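Side-chain contacts in agmatinase (Burkholderia thailandensis, PDB 4DZ4), which probably hydrolyses agmatine to putrescine and urea at a centre of two manganese ions, as a member of the arginase family: residues 138-141 with 142-145; 164-167 with 168-171. All blocks are in the same frame, centred on the assembly; numbering follows the deposited sequence.

Contact 1: 138-141 with 142-145. With MN (manganese (II) ion), chain P.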
loop_
_atom_site.group_PDB
_atom_site.type_symbol
_atom_site.label_atom_id
_atom_site.label_comp_id
_atom_site.label_asym_id
_atom_site.label_seq_id
_atom_site.Cartn_x
_atom_site.Cartn_y
_atom_site.Cartn_z
ATOM N N ASP B 138 -19.356 -9.988 7.330
ATOM C CA ASP B 138 -19.727 -10.667 6.085
ATOM C C ASP B 138 -21.241 -10.851 5.963
ATOM O O ASP B 138 -21.999 -10.621 6.919
ATOM C CB ASP B 138 -18.899 -11.955 5.864
ATOM C CG ASP B 138 -19.366 -13.146 6.742
ATOM O OD1 ASP B 138 -20.594 -13.403 6.825
ATOM O OD2 ASP B 138 -18.480 -13.865 7.290
ATOM N N HIS B 139 -21.688 -11.191 4.762
ATOM C CA HIS B 139 -23.134 -11.184 4.482
ATOM C C HIS B 139 -23.946 -12.182 5.272
ATOM O O HIS B 139 -25.177 -12.051 5.370
ATOM C CB HIS B 139 -23.389 -11.354 2.981
ATOM C CG HIS B 139 -24.521 -10.477 2.463
ATOM N ND1 HIS B 139 -24.617 -10.107 1.169
ATOM C CD2 HIS B 139 -25.602 -9.900 3.122
ATOM C CE1 HIS B 139 -25.691 -9.323 1.010
ATOM N NE2 HIS B 139 -26.303 -9.190 2.207
ATOM N N TYR B 140 -23.289 -13.202 5.833
ATOM C CA TYR B 140 -24.029 -14.188 6.622
ATOM C C TYR B 140 -24.861 -13.497 7.711
ATOM O O TYR B 140 -25.956 -13.973 8.061
ATOM C CB TYR B 140 -23.091 -15.213 7.267
ATOM C CG TYR B 140 -23.864 -16.162 8.158
ATOM C CD1 TYR B 140 -24.495 -17.278 7.624
ATOM C CD2 TYR B 140 -23.998 -15.903 9.533
ATOM C CE1 TYR B 140 -25.237 -18.134 8.436
ATOM C CE2 TYR B 140 -24.743 -16.742 10.352
ATOM C CZ TYR B 140 -25.343 -17.866 9.791
ATOM O OH TYR B 140 -26.087 -18.721 10.589
ATOM N N ILE B 141 -24.354 -12.381 8.247
ATOM C CA ILE B 141 -25.059 -11.733 9.386
ATOM C C ILE B 141 -26.519 -11.404 9.073
ATOM O O ILE B 141 -27.369 -11.360 9.980
ATOM C CB ILE B 141 -24.319 -10.475 9.921
ATOM C CG1 ILE B 141 -24.444 -9.277 8.947
ATOM C CG2 ILE B 141 -22.854 -10.831 10.273
ATOM C CD1 ILE B 141 -23.898 -7.952 9.493
ATOM N N THR B 142 -26.825 -11.169 7.797
ATOM C CA THR B 142 -28.176 -10.764 7.429
ATOM C C THR B 142 -29.242 -11.851 7.691
ATOM O O THR B 142 -30.417 -11.535 7.965
ATOM C CB THR B 142 -28.211 -10.293 5.980
ATOM O OG1 THR B 142 -27.229 -9.259 5.811
ATOM C CG2 THR B 142 -29.616 -9.730 5.618
ATOM N N TYR B 143 -28.821 -13.111 7.653
ATOM C CA TYR B 143 -29.744 -14.204 7.933
ATOM C C TYR B 143 -30.261 -14.153 9.388
ATOM O O TYR B 143 -31.463 -14.045 9.601
ATOM C CB TYR B 143 -29.089 -15.548 7.549
ATOM C CG TYR B 143 -29.889 -16.770 7.880
ATOM C CD1 TYR B 143 -31.258 -16.872 7.540
ATOM C CD2 TYR B 143 -29.276 -17.870 8.499
ATOM C CE1 TYR B 143 -31.987 -18.014 7.853
ATOM C CE2 TYR B 143 -30.008 -19.008 8.837
ATOM C CZ TYR B 143 -31.361 -19.076 8.478
ATOM O OH TYR B 143 -32.057 -20.214 8.785
ATOM N N PRO B 144 -29.366 -14.180 10.403
ATOM C CA PRO B 144 -29.960 -14.055 11.742
ATOM C C PRO B 144 -30.648 -12.707 11.991
ATOM O O PRO B 144 -31.618 -12.633 12.760
ATOM C CB PRO B 144 -28.753 -14.221 12.701
ATOM C CG PRO B 144 -27.524 -14.145 11.810
ATOM C CD PRO B 144 -27.976 -14.657 10.466
ATOM N N LEU B 145 -30.200 -11.652 11.300
ATOM C CA LEU B 145 -30.878 -10.363 11.426
ATOM C C LEU B 145 -32.300 -10.470 10.889
ATOM O O LEU B 145 -33.234 -9.957 11.520
ATOM C CB LEU B 145 -30.101 -9.249 10.699
ATOM C CG LEU B 145 -28.754 -8.842 11.340
ATOM C CD1 LEU B 145 -28.065 -7.782 10.479
ATOM C CD2 LEU B 145 -28.916 -8.326 12.782
HETATM MN MN MN P . -23.516 -11.080 -0.451
HETATM O O HOH W 1 -22.153 -11.785 -1.650
#

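Contact 2: 164-167 with 168-171. With MN (manganese (II) ion), chain Q; MN (manganese (II) ion), chain P.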
loop_
_atom_site.group_PDB
_atom_site.type_symbol
_atom_site.label_atom_id
_atom_site.label_comp_id
_atom_site.label_asym_id
_atom_site.label_seq_id
_atom_site.Cartn_x
_atom_site.Cartn_y
_atom_site.Cartn_z
ATOM N N ALA B 164 -23.187 -8.080 -5.952
ATOM C CA ALA B 164 -22.762 -8.820 -7.148
ATOM C C ALA B 164 -23.265 -10.273 -7.128
ATOM O O ALA B 164 -23.274 -10.930 -8.177
ATOM C CB ALA B 164 -21.230 -8.815 -7.257
ATOM N N HIS B 165 -23.647 -10.765 -5.937
ATOM C CA HIS B 165 -23.965 -12.182 -5.674
ATOM C C HIS B 165 -25.380 -12.355 -5.119
ATOM O O HIS B 165 -25.813 -11.631 -4.244
ATOM C CB HIS B 165 -23.002 -12.771 -4.633
ATOM C CG HIS B 165 -21.550 -12.555 -4.964
ATOM N ND1 HIS B 165 -20.844 -11.489 -4.501
ATOM C CD2 HIS B 165 -20.677 -13.308 -5.734
ATOM C CE1 HIS B 165 -19.575 -11.564 -4.980
ATOM N NE2 HIS B 165 -19.477 -12.682 -5.715
ATOM N N CYS B 166 -26.066 -13.377 -5.600
ATOM C CA CYS B 166 -27.440 -13.651 -5.153
ATOM C C CYS B 166 -27.508 -14.248 -3.753
ATOM O O CYS B 166 -28.533 -14.111 -3.051
ATOM C CB CYS B 166 -28.129 -14.580 -6.146
ATOM S SG CYS B 166 -27.357 -16.207 -6.292
ATOM N N ASP B 167 -26.420 -14.903 -3.340
ATOM C CA ASP B 167 -26.345 -15.581 -2.033
ATOM C C ASP B 167 -27.498 -16.559 -1.795
ATOM O O ASP B 167 -27.896 -16.814 -0.646
ATOM C CB ASP B 167 -26.192 -14.548 -0.908
ATOM C CG ASP B 167 -24.930 -13.678 -1.100
ATOM O OD1 ASP B 167 -23.991 -14.157 -1.793
ATOM O OD2 ASP B 167 -24.879 -12.548 -0.577
ATOM N N THR B 168 -28.020 -17.118 -2.886
ATOM C CA THR B 168 -29.096 -18.100 -2.836
ATOM C C THR B 168 -28.685 -19.464 -3.430
ATOM O O THR B 168 -29.536 -20.274 -3.760
ATOM C CB THR B 168 -30.362 -17.569 -3.574
ATOM O OG1 THR B 168 -29.988 -17.136 -4.898
ATOM C CG2 THR B 168 -30.992 -16.408 -2.825
ATOM N N TRP B 169 -27.374 -19.730 -3.541
ATOM C CA TRP B 169 -26.889 -21.041 -3.969
ATOM C C TRP B 169 -27.321 -22.082 -2.962
ATOM O O TRP B 169 -27.298 -21.817 -1.755
ATOM C CB TRP B 169 -25.368 -21.016 -4.139
ATOM C CG TRP B 169 -24.978 -20.173 -5.335
ATOM C CD1 TRP B 169 -25.096 -20.508 -6.696
ATOM C CD2 TRP B 169 -24.464 -18.809 -5.325
ATOM N NE1 TRP B 169 -24.672 -19.463 -7.488
ATOM C CE2 TRP B 169 -24.283 -18.420 -6.737
ATOM C CE3 TRP B 169 -24.118 -17.909 -4.326
ATOM C CZ2 TRP B 169 -23.798 -17.157 -7.102
ATOM C CZ3 TRP B 169 -23.615 -16.642 -4.696
ATOM C CH2 TRP B 169 -23.452 -16.285 -6.053
ATOM N N ALA B 170 -27.722 -23.250 -3.450
ATOM C CA ALA B 170 -28.296 -24.280 -2.580
ATOM C C ALA B 170 -27.269 -24.802 -1.567
ATOM O O ALA B 170 -26.074 -24.958 -1.872
ATOM C CB ALA B 170 -28.882 -25.418 -3.408
ATOM N N ASP B 171 -27.738 -25.050 -0.349
ATOM C CA ASP B 171 -26.878 -25.556 0.708
ATOM C C ASP B 171 -27.740 -26.514 1.531
ATOM O O ASP B 171 -28.672 -26.079 2.184
ATOM C CB ASP B 171 -26.415 -24.397 1.584
ATOM C CG ASP B 171 -25.295 -24.783 2.560
ATOM O OD1 ASP B 171 -25.181 -25.983 2.883
ATOM O OD2 ASP B 171 -24.552 -23.870 3.000
HETATM MN MN MN Q . -21.386 -10.165 -2.692
HETATM MN MN MN P . -23.516 -11.080 -0.451
HETATM O O HOH W 1 -22.153 -11.785 -1.650
#

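Contact 1: 138-141 with 142-145
Tyr140 and Pro144 make the apolar centre here, their side chains crossing at about a right angle, with CE2 of the Tyr140 ring 3.8 Å from CD of Pro144. The CE1 side of the phenol, across from CE2, meets Tyr143, whose CD2 lies 4.0 Å from Tyr140 CE1; the hydroxyl of Tyr140 sits near the plane of the Tyr143 ring, at its edge. Both tyrosines carry CG anti to the backbone N (chi1 176° in each), and the two side chains run obliquely past one another. Helix 114-126 covers this patch through Lys115, Ile118 and Val119. Ile141 and Leu145 add a looser touch, CG1 of the former 4.2 Å from CD1 of the latter, beside strand 282-289.

Outward from this the backbone winds from a 3-10 turn into helix 142-153. Thr142 N and Tyr143 N bond three residues back, to His139 O and Tyr140 O; Leu145 N reaches four back to Ile141 O at 3.1 Å. Just ahead, Asp138 OD1 accepts from Tyr140 N at 2.9 Å, an Asx turn.

At the polar edge, Thr142 OG1 lies in the plane of the His139 imidazole, 3.2 Å from CD2, and is hydrogen-bonded to Asp287. His139 ND1 binds one manganese at 2.2 Å, a metal that Asp163, Asp167 and Asp246 also hold. NE2 of His139 bonds to Thr244 OG1, and its backbone N to Glu290. With ND1 on the metal and NE2 hydrogen-bonded, the imidazole is held at both nitrogens and its rotation is fixed; Thr244 thus acts as a second-shell residue that positions a first-shell ligand.

Contact 2: 164-167 with 168-171
The metal-binding loop that follows strand 158-162 gives ligands to both manganese ions, and Trp169 folds back over it. The six-membered ring of the indole receives Cys166 SG on one face, the sulfur 3.7 Å from the ring centroid and only 8° off the normal. With chi1 at 63°, SG stands between the backbone N and the carbonyl carbon of its own residue, where it also accepts a long but straight bond from Thr168 N at 3.6 Å. The rim of the same ring meets the metal ligands: CH2 lies 3.8 Å from His165 CB, which sits at the ring edge, and CZ3 is 3.8 Å from Asp167 OD1, the carboxylate tilted 58° to the indole. Trp169 NE1 bonds to Trp205 O, while Leu83 of a second subunit packs on the indole.

The two ligands part toward different metals. His165 ND1 binds one manganese at 2.3 Å, and Asp167 OD2 the other at 2.0 Å. Between the ions lies a bridging water, which donates to Asp167 OD1 at 3.0 Å; the carboxylate thus holds metal with one oxygen and steadies the water with the other. Asp163 and Asp246 reach both ions, and Asp248 completes the residues on the His165 metal. Such an Asp-x-His-x-Asp run beside a water-bridged manganese pair is a signature of the arginase (ureohydrolase) family.

How the contacts relate
Contacts 1 and 2 come in series along the chain and lie at the loops following two strands of one parallel sheet, 131-136 and 158-162. They converge on the same manganese, where His139 ND1 and Asp167 OD2 stand 3.0 Å apart as fellow ligands; the bridging water is common to the two. Contact 1 is entirely buried, built on a helix start with regular backbone bonds and tyrosine, proline and aliphatic packing. Contact 2 sits farther from the chain centre, about 18 Å against 11 Å, in irregular loop, still largely buried, though His165 and Trp169 are partly exposed; sulfur, indole and carboxylate replace the helix bonds, and it alone of the two meets another subunit.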